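Local atomic coordinates of Obg-like ATPase 1 (Schizosaccharomyces pombe, PDB entry 1NI3), a protein that hydrolyses ATP, and GTP less efficiently, with magnesium as cofactor, and negatively regulates the G2/M transition of the cell cycle. Residues F37-K42 / F269-T274; K375-V378 / G382-A385; Y193-E198 / G206-R211. All blocks are in the same frame, centred on the assembly; numbering follows the deposited sequence.

Contact 1: F37-K42 / F269-T274; sequences FRAITK and FEERLT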
loop_
_atom_site.group_PDB
_atom_site.type_symbol
_atom_site.label_atom_id
_atom_site.label_comp_id
_atom_site.label_asym_id
_atom_site.label_seq_id
_atom_site.Cartn_x
_atom_site.Cartn_y
_atom_site.Cartn_z
ATOM N N PHE A 37 13.821 -2.116 -5.890
ATOM C CA PHE A 37 12.901 -3.036 -6.539
ATOM C C PHE A 37 13.563 -4.391 -6.786
ATOM O O PHE A 37 13.052 -5.431 -6.358
ATOM C CB PHE A 37 12.432 -2.464 -7.871
ATOM C CG PHE A 37 11.395 -3.293 -8.540
ATOM C CD1 PHE A 37 10.068 -3.220 -8.143
ATOM C CD2 PHE A 37 11.747 -4.188 -9.534
ATOM C CE1 PHE A 37 9.100 -4.031 -8.735
ATOM C CE2 PHE A 37 10.793 -5.000 -10.131
ATOM C CZ PHE A 37 9.468 -4.922 -9.727
ATOM N N ARG A 38 14.707 -4.376 -7.465
ATOM C CA ARG A 38 15.415 -5.618 -7.748
ATOM C C ARG A 38 15.663 -6.388 -6.453
ATOM O O ARG A 38 15.670 -7.617 -6.444
ATOM C CB ARG A 38 16.741 -5.336 -8.467
ATOM C CG ARG A 38 17.398 -6.594 -9.053
ATOM C CD ARG A 38 18.830 -6.347 -9.512
ATOM N NE ARG A 38 18.891 -5.459 -10.669
ATOM C CZ ARG A 38 18.562 -5.816 -11.909
ATOM N NH1 ARG A 38 18.149 -7.052 -12.160
ATOM N NH2 ARG A 38 18.648 -4.938 -12.902
ATOM N N ALA A 39 15.867 -5.655 -5.363
ATOM C CA ALA A 39 16.103 -6.249 -4.039
ATOM C C ALA A 39 14.866 -7.022 -3.589
ATOM O O ALA A 39 14.946 -8.186 -3.180
ATOM C CB ALA A 39 16.410 -5.158 -3.027
ATOM N N ILE A 40 13.724 -6.346 -3.641
ATOM C CA ILE A 40 12.465 -6.952 -3.263
ATOM C C ILE A 40 12.287 -8.232 -4.071
ATOM O O ILE A 40 12.123 -9.311 -3.517
ATOM C CB ILE A 40 11.298 -6.002 -3.559
ATOM C CG1 ILE A 40 11.398 -4.763 -2.688
ATOM C CG2 ILE A 40 9.999 -6.705 -3.309
ATOM C CD1 ILE A 40 10.331 -3.746 -3.002
ATOM N N THR A 41 12.317 -8.092 -5.386
ATOM C CA THR A 41 12.159 -9.211 -6.305
ATOM C C THR A 41 13.138 -10.346 -6.006
ATOM O O THR A 41 12.874 -11.507 -6.317
ATOM C CB THR A 41 12.417 -8.757 -7.738
ATOM O OG1 THR A 41 13.773 -8.302 -7.858
ATOM C CG2 THR A 41 11.489 -7.601 -8.097
ATOM N N LYS A 42 14.274 -10.000 -5.406
ATOM C CA LYS A 42 15.329 -10.968 -5.086
ATOM C C LYS A 42 15.263 -11.660 -3.718
ATOM O O LYS A 42 15.827 -12.736 -3.553
ATOM C CB LYS A 42 16.692 -10.281 -5.239
ATOM C CG LYS A 42 17.789 -11.177 -5.825
ATOM C CD LYS A 42 17.525 -11.522 -7.300
ATOM C CE LYS A 42 18.666 -12.348 -7.930
ATOM N NZ LYS A 42 18.425 -12.761 -9.359
ATOM N N PHE A 269 21.881 -2.453 2.083
ATOM C CA PHE A 269 21.875 -3.526 3.068
ATOM C C PHE A 269 20.851 -4.583 2.724
ATOM O O PHE A 269 21.147 -5.780 2.787
ATOM C CB PHE A 269 21.529 -2.996 4.459
ATOM C CG PHE A 269 21.455 -4.075 5.501
ATOM C CD1 PHE A 269 22.589 -4.793 5.841
ATOM C CD2 PHE A 269 20.250 -4.413 6.104
ATOM C CE1 PHE A 269 22.517 -5.861 6.738
ATOM C CE2 PHE A 269 20.171 -5.482 7.004
ATOM C CZ PHE A 269 21.306 -6.198 7.329
ATOM N N GLU A 270 19.635 -4.144 2.395
ATOM C CA GLU A 270 18.586 -5.089 2.053
ATOM C C GLU A 270 19.137 -5.976 0.952
ATOM O O GLU A 270 19.116 -7.203 1.059
ATOM C CB GLU A 270 17.327 -4.361 1.579
ATOM C CG GLU A 270 16.562 -3.594 2.657
ATOM C CD GLU A 270 16.098 -4.473 3.808
ATOM O OE1 GLU A 270 15.604 -5.597 3.559
ATOM O OE2 GLU A 270 16.208 -4.021 4.967
ATOM N N GLU A 271 19.654 -5.338 -0.095
ATOM C CA GLU A 271 20.224 -6.066 -1.214
ATOM C C GLU A 271 21.191 -7.141 -0.744
ATOM O O GLU A 271 21.017 -8.323 -1.040
ATOM C CB GLU A 271 20.939 -5.102 -2.173
ATOM C CG GLU A 271 21.690 -5.791 -3.306
ATOM C CD GLU A 271 20.796 -6.666 -4.157
ATOM O OE1 GLU A 271 19.879 -6.118 -4.811
ATOM O OE2 GLU A 271 20.995 -7.904 -4.165
ATOM N N ARG A 272 22.203 -6.730 0.012
ATOM C CA ARG A 272 23.207 -7.683 0.495
ATOM C C ARG A 272 22.605 -8.841 1.275
ATOM O O ARG A 272 23.115 -9.955 1.227
ATOM C CB ARG A 272 24.291 -7.001 1.364
ATOM C CG ARG A 272 25.496 -7.917 1.586
ATOM C CD ARG A 272 26.712 -7.241 2.245
ATOM N NE ARG A 272 26.756 -7.438 3.690
ATOM C CZ ARG A 272 26.039 -6.736 4.552
ATOM N NH1 ARG A 272 25.238 -5.793 4.097
ATOM N NH2 ARG A 272 26.109 -6.984 5.853
ATOM N N LEU A 273 21.507 -8.590 1.978
ATOM C CA LEU A 273 20.886 -9.642 2.768
ATOM C C LEU A 273 20.291 -10.766 1.919
ATOM O O LEU A 273 20.235 -11.920 2.346
ATOM C CB LEU A 273 19.829 -9.040 3.700
ATOM C CG LEU A 273 19.806 -9.527 5.157
ATOM C CD1 LEU A 273 21.213 -9.583 5.760
ATOM C CD2 LEU A 273 18.935 -8.572 5.946
ATOM N N THR A 274 19.873 -10.434 0.707
ATOM C CA THR A 274 19.289 -11.436 -0.173
ATOM C C THR A 274 20.318 -12.496 -0.526
ATOM O O THR A 274 19.974 -13.525 -1.090
ATOM C CB THR A 274 18.754 -10.814 -1.493
ATOM O OG1 THR A 274 19.846 -10.271 -2.251
ATOM C CG2 THR A 274 17.765 -9.691 -1.189
#
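Ala39 meets the carboxylate of Glu271 where helix 33-42 passes close to segment 269-274. OE1 of Glu271 lies 3.9 Å from CA of Ala39 and about as far from its methyl group, so one carboxylate oxygen rests on the backbone of the opposite helix. The small side chain is consistent with this close approach: the CA atoms of Ala39 and Glu271 are 5.0 Å apart. One turn further along, Thr274 turns its methyl branch inward, with CG2 3.8 Å from the carbonyl O of Ala39, while its CB faces the carbonyl O of Lys42 at 4.1 Å. No hydrogen bond or salt bridge spans the two segments; they meet by van der Waals contact. Lys42 starts out toward Thr274, but its amino end leads away.

Behind this first shell, the bend of the Glu271 chain at chi2 (58°) brings the carboxylate round to Ala39. The hydroxyl of Thr274 turns back to the carbonyl O of Glu271, OG1 donating to Glu271 O over 2.6 Å in the carbonyl plane; the same oxygen also accepts from Thr274 N. That bond is consistent with the rotation that leaves CG2 facing Ala39 O. Further out, Glu270 is held by Ser292 and the amide of Met293, and Phe37 and Ile40 pack against strand 60-65. Helix 33-42 is the one that follows the P-loop, with the predicted ATP-binding residue Thr35 near Glu271, an arrangement belonging to the P-loop G domain of the Obg family.

Contact 2: K375-V378 / G382-A385; sequences KEYV and GDIA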
loop_
_atom_site.group_PDB
_atom_site.type_symbol
_atom_site.label_atom_id
_atom_site.label_comp_id
_atom_site.label_asym_id
_atom_site.label_seq_id
_atom_site.Cartn_x
_atom_site.Cartn_y
_atom_site.Cartn_z
ATOM N N LYS A 375 -25.073 -13.933 5.849
ATOM C CA LYS A 375 -24.782 -12.832 4.944
ATOM C C LYS A 375 -24.362 -11.538 5.629
ATOM O O LYS A 375 -23.532 -10.807 5.102
ATOM C CB LYS A 375 -25.983 -12.580 4.029
ATOM C CG LYS A 375 -26.236 -13.725 3.058
ATOM C CD LYS A 375 -27.492 -13.524 2.215
ATOM C CE LYS A 375 -28.767 -13.824 3.001
ATOM N NZ LYS A 375 -29.994 -13.726 2.153
ATOM N N GLU A 376 -24.917 -11.251 6.800
ATOM C CA GLU A 376 -24.561 -10.015 7.483
ATOM C C GLU A 376 -23.408 -10.168 8.453
ATOM O O GLU A 376 -23.519 -9.805 9.623
ATOM C CB GLU A 376 -25.768 -9.435 8.217
ATOM C CG GLU A 376 -26.907 -9.026 7.297
ATOM C CD GLU A 376 -26.427 -8.270 6.074
ATOM O OE1 GLU A 376 -25.518 -7.417 6.210
ATOM O OE2 GLU A 376 -26.969 -8.518 4.976
ATOM N N TYR A 377 -22.295 -10.706 7.971
ATOM C CA TYR A 377 -21.122 -10.882 8.819
ATOM C C TYR A 377 -19.875 -10.286 8.196
ATOM O O TYR A 377 -19.465 -10.679 7.103
ATOM C CB TYR A 377 -20.854 -12.364 9.101
ATOM C CG TYR A 377 -19.569 -12.591 9.875
ATOM C CD1 TYR A 377 -19.476 -12.241 11.222
ATOM C CD2 TYR A 377 -18.427 -13.114 9.251
ATOM C CE1 TYR A 377 -18.291 -12.401 11.929
ATOM C CE2 TYR A 377 -17.227 -13.271 9.960
ATOM C CZ TYR A 377 -17.170 -12.910 11.300
ATOM O OH TYR A 377 -15.994 -13.033 12.016
ATOM N N VAL A 378 -19.272 -9.336 8.901
ATOM C CA VAL A 378 -18.043 -8.725 8.423
ATOM C C VAL A 378 -16.907 -9.597 8.924
ATOM O O VAL A 378 -16.767 -9.820 10.130
ATOM C CB VAL A 378 -17.863 -7.283 8.949
ATOM C CG1 VAL A 378 -18.802 -6.345 8.216
ATOM C CG2 VAL A 378 -18.132 -7.242 10.442
ATOM N N GLY A 382 -7.785 -12.666 10.181
ATOM C CA GLY A 382 -7.285 -13.919 10.708
ATOM C C GLY A 382 -8.291 -15.044 10.651
ATOM O O GLY A 382 -7.935 -16.214 10.754
ATOM N N ASP A 383 -9.558 -14.697 10.482
ATOM C CA ASP A 383 -10.607 -15.705 10.432
ATOM C C ASP A 383 -10.259 -16.903 9.532
ATOM O O ASP A 383 -9.713 -16.747 8.433
ATOM C CB ASP A 383 -11.925 -15.072 9.966
ATOM C CG ASP A 383 -12.748 -14.515 11.122
ATOM O OD1 ASP A 383 -12.264 -14.559 12.281
ATOM O OD2 ASP A 383 -13.885 -14.046 10.874
ATOM N N ILE A 384 -10.557 -18.106 10.018
ATOM C CA ILE A 384 -10.333 -19.327 9.253
ATOM C C ILE A 384 -11.733 -19.709 8.823
ATOM O O ILE A 384 -12.556 -20.090 9.653
ATOM C CB ILE A 384 -9.757 -20.480 10.111
ATOM C CG1 ILE A 384 -8.307 -20.193 10.504
ATOM C CG2 ILE A 384 -9.805 -21.778 9.311
ATOM C CD1 ILE A 384 -8.148 -19.024 11.436
ATOM N N ALA A 385 -12.010 -19.589 7.532
ATOM C CA ALA A 385 -13.337 -19.890 7.034
ATOM C C ALA A 385 -13.417 -21.095 6.126
ATOM O O ALA A 385 -12.408 -21.586 5.623
ATOM C CB ALA A 385 -13.908 -18.670 6.325
#
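Tyr377 and Asp383 reach toward each other from opposite directions and meet through a single pair of oxygens. Tyr377 OH lies 2.6 Å from Asp383 OD2, which sits at the edge of the phenol ring and in its plane. Ring and carboxylate are nearly coplanar, their planes only 10° apart, and OD2 is also 3.5 Å from CZ of Tyr377. With CG anti to the backbone N (chi1 175°), the ring extends from its loop straight across to the aspartate. The hydroxyl lies close to OD2, and OE2 of Glu380, in the loop between the segments, is its other partner. OD2 additionally receives a weak bond from the amide of Glu380.

This close-packed part is small and buried. The other end of segment 375-378 is different: Lys375 and Glu376 are exposed, Val378 points away from segment 382-385, and Glu376 makes a long, weak ion pair with Lys328.

Both residues belong to the TGS region. Tyr377 packs on Ile349 of strand 346-350 and on Ala329 of helix 329-336, while Asp383 also touches Ile349. The contact thus closes the loop that joins 372-374 and 384-386, the two outer strands of the three-stranded sheet around strand 346-350. The backbones of Asp383 and Ala385 also bond to Phe311 of strand 307-312, and Ile384 is turned onto helix 352-358.

Contact 3: Y193-E198 / G206-R211; sequences YQYLTE and GDWSNR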
loop_
_atom_site.group_PDB
_atom_site.type_symbol
_atom_site.label_atom_id
_atom_site.label_comp_id
_atom_site.label_asym_id
_atom_site.label_seq_id
_atom_site.Cartn_x
_atom_site.Cartn_y
_atom_site.Cartn_z
ATOM N N TYR A 193 -10.574 22.111 -4.638
ATOM C CA TYR A 193 -9.624 22.987 -5.300
ATOM C C TYR A 193 -9.048 23.904 -4.236
ATOM O O TYR A 193 -7.833 23.977 -4.048
ATOM C CB TYR A 193 -10.327 23.819 -6.362
ATOM C CG TYR A 193 -9.365 24.574 -7.245
ATOM C CD1 TYR A 193 -8.769 23.963 -8.349
ATOM C CD2 TYR A 193 -9.031 25.895 -6.964
ATOM C CE1 TYR A 193 -7.865 24.654 -9.156
ATOM C CE2 TYR A 193 -8.131 26.598 -7.755
ATOM C CZ TYR A 193 -7.550 25.974 -8.849
ATOM O OH TYR A 193 -6.666 26.679 -9.630
ATOM N N GLN A 194 -9.941 24.609 -3.550
ATOM C CA GLN A 194 -9.572 25.511 -2.462
ATOM C C GLN A 194 -8.444 24.887 -1.642
ATOM O O GLN A 194 -7.420 25.517 -1.405
ATOM C CB GLN A 194 -10.788 25.728 -1.555
ATOM C CG GLN A 194 -11.538 27.037 -1.755
ATOM C CD GLN A 194 -10.972 28.154 -0.895
ATOM O OE1 GLN A 194 -10.984 28.071 0.338
ATOM N NE2 GLN A 194 -10.473 29.206 -1.537
ATOM N N TYR A 195 -8.652 23.643 -1.212
ATOM C CA TYR A 195 -7.675 22.922 -0.397
ATOM C C TYR A 195 -6.361 22.774 -1.146
ATOM O O TYR A 195 -5.326 23.262 -0.702
ATOM C CB TYR A 195 -8.210 21.523 -0.023
ATOM C CG TYR A 195 -7.585 20.896 1.219
ATOM C CD1 TYR A 195 -8.154 21.084 2.481
ATOM C CD2 TYR A 195 -6.411 20.133 1.135
ATOM C CE1 TYR A 195 -7.569 20.533 3.631
ATOM C CE2 TYR A 195 -5.823 19.575 2.281
ATOM C CZ TYR A 195 -6.407 19.785 3.523
ATOM O OH TYR A 195 -5.817 19.271 4.659
ATOM N N LEU A 196 -6.415 22.098 -2.289
ATOM C CA LEU A 196 -5.233 21.852 -3.107
ATOM C C LEU A 196 -4.420 23.109 -3.378
ATOM O O LEU A 196 -3.198 23.052 -3.530
ATOM C CB LEU A 196 -5.641 21.234 -4.438
ATOM C CG LEU A 196 -6.278 19.859 -4.298
ATOM C CD1 LEU A 196 -6.761 19.394 -5.654
ATOM C CD2 LEU A 196 -5.271 18.879 -3.712
ATOM N N THR A 197 -5.096 24.246 -3.427
ATOM C CA THR A 197 -4.416 25.490 -3.703
ATOM C C THR A 197 -4.158 26.369 -2.480
ATOM O O THR A 197 -3.020 26.763 -2.228
ATOM C CB THR A 197 -5.192 26.264 -4.761
ATOM O OG1 THR A 197 -6.587 26.283 -4.422
ATOM C CG2 THR A 197 -5.029 25.592 -6.104
ATOM N N GLU A 198 -5.209 26.684 -1.732
ATOM C CA GLU A 198 -5.073 27.514 -0.544
ATOM C C GLU A 198 -4.286 26.774 0.530
ATOM O O GLU A 198 -3.111 27.060 0.772
ATOM C CB GLU A 198 -6.450 27.874 0.014
ATOM C CG GLU A 198 -6.775 29.368 0.014
ATOM C CD GLU A 198 -6.941 29.912 -1.382
ATOM O OE1 GLU A 198 -7.777 29.370 -2.139
ATOM O OE2 GLU A 198 -6.257 30.900 -1.720
ATOM N N GLY A 206 -7.179 16.363 4.192
ATOM C CA GLY A 206 -8.289 17.211 4.570
ATOM C C GLY A 206 -9.243 16.475 5.478
ATOM O O GLY A 206 -9.112 15.272 5.696
ATOM N N ASP A 207 -10.202 17.215 6.019
ATOM C CA ASP A 207 -11.219 16.664 6.900
ATOM C C ASP A 207 -12.507 16.698 6.089
ATOM O O ASP A 207 -13.251 17.676 6.130
ATOM C CB ASP A 207 -11.349 17.533 8.155
ATOM C CG ASP A 207 -12.457 17.066 9.079
ATOM O OD1 ASP A 207 -12.593 15.834 9.271
ATOM O OD2 ASP A 207 -13.186 17.923 9.628
ATOM N N TRP A 208 -12.761 15.628 5.344
ATOM C CA TRP A 208 -13.952 15.566 4.514
ATOM C C TRP A 208 -15.011 14.671 5.116
ATOM O O TRP A 208 -14.725 13.867 6.000
ATOM C CB TRP A 208 -13.586 15.071 3.116
ATOM C CG TRP A 208 -12.372 15.709 2.585
ATOM C CD1 TRP A 208 -11.096 15.223 2.654
ATOM C CD2 TRP A 208 -12.281 16.987 1.948
ATOM N NE1 TRP A 208 -10.213 16.121 2.100
ATOM C CE2 TRP A 208 -10.915 17.216 1.662
ATOM C CE3 TRP A 208 -13.216 17.964 1.590
ATOM C CZ2 TRP A 208 -10.466 18.386 1.041
ATOM C CZ3 TRP A 208 -12.767 19.119 0.974
ATOM C CH2 TRP A 208 -11.408 19.320 0.708
ATOM N N SER A 209 -16.234 14.820 4.622
ATOM C CA SER A 209 -17.358 14.020 5.081
ATOM C C SER A 209 -17.455 12.802 4.164
ATOM O O SER A 209 -16.810 12.759 3.111
ATOM C CB SER A 209 -18.647 14.815 4.976
ATOM O OG SER A 209 -18.952 15.065 3.625
ATOM N N ASN A 210 -18.266 11.819 4.543
ATOM C CA ASN A 210 -18.410 10.625 3.723
ATOM C C ASN A 210 -18.806 10.977 2.287
ATOM O O ASN A 210 -18.267 10.414 1.328
ATOM C CB ASN A 210 -19.422 9.668 4.361
ATOM C CG ASN A 210 -18.854 8.956 5.575
ATOM O OD1 ASN A 210 -19.450 8.014 6.108
ATOM N ND2 ASN A 210 -17.688 9.405 6.018
ATOM N N ARG A 211 -19.727 11.923 2.137
ATOM C CA ARG A 211 -20.162 12.359 0.816
ATOM C C ARG A 211 -19.002 12.961 0.038
ATOM O O ARG A 211 -18.791 12.637 -1.125
ATOM C CB ARG A 211 -21.264 13.407 0.962
ATOM C CG ARG A 211 -21.680 14.050 -0.340
ATOM C CD ARG A 211 -22.278 13.023 -1.274
ATOM N NE ARG A 211 -22.848 13.665 -2.447
ATOM C CZ ARG A 211 -22.600 13.288 -3.695
ATOM N NH1 ARG A 211 -21.787 12.266 -3.931
ATOM N NH2 ARG A 211 -23.161 13.941 -4.704
#
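Tyr195, on helix 179-199, meets Gly206 and Trp208 of the segment leading into helix 210-217, a connection between two helices at the surface of the region classed as an OBG-type G domain. The aromatic part is a pair of rings set at an oblique angle: the tyrosine ring and the six-membered ring of Trp208 have centroids 5.4 Å apart and planes 58° apart. CZ2 of Trp208 approaches CG of Tyr195 at 3.8 Å, and CB of Tyr195 lies at the edge of the indole, in its plane. A first torsion of -157° carries the tyrosine ring away from its helix backbone toward the loop. The Trp208 side chain also touches Val213 and Ile216 of helix 210-217.

The second kind of contact is ring against backbone. Gly206 passes along the outer end of the tyrosine ring, where CA of Gly206 is 3.2 Å from OH of Tyr195.

Polar bonds act on each side separately. The indole N-H of Trp208 donates to the carbonyl of Ile203, which helps fix the ring. In segment 193-198, Thr197 OG1 donates to Tyr193 O over 2.6 Å, from well above the carbonyl plane.

Overall arrangement
Contact 2 is the buried one, contact 1 is partly buried and contact 3 lies at the surface. Contacts 1 and 3 fall within the same OBG-type G range, the segments of contact 3 being nested in the chain loop that contact 1 closes, yet they lie on opposite sides of the chain's centre, about 39 Å apart between centres. Contact 2 belongs to the TGS region. The chemistry differs accordingly: van der Waals touching beside the helix that carries predicted ATP-binding residues, a phenol-carboxylate pair beside a small antiparallel sheet, and aromatic and glycine packing between a long helix and a loop. No two of them share a helix or strand.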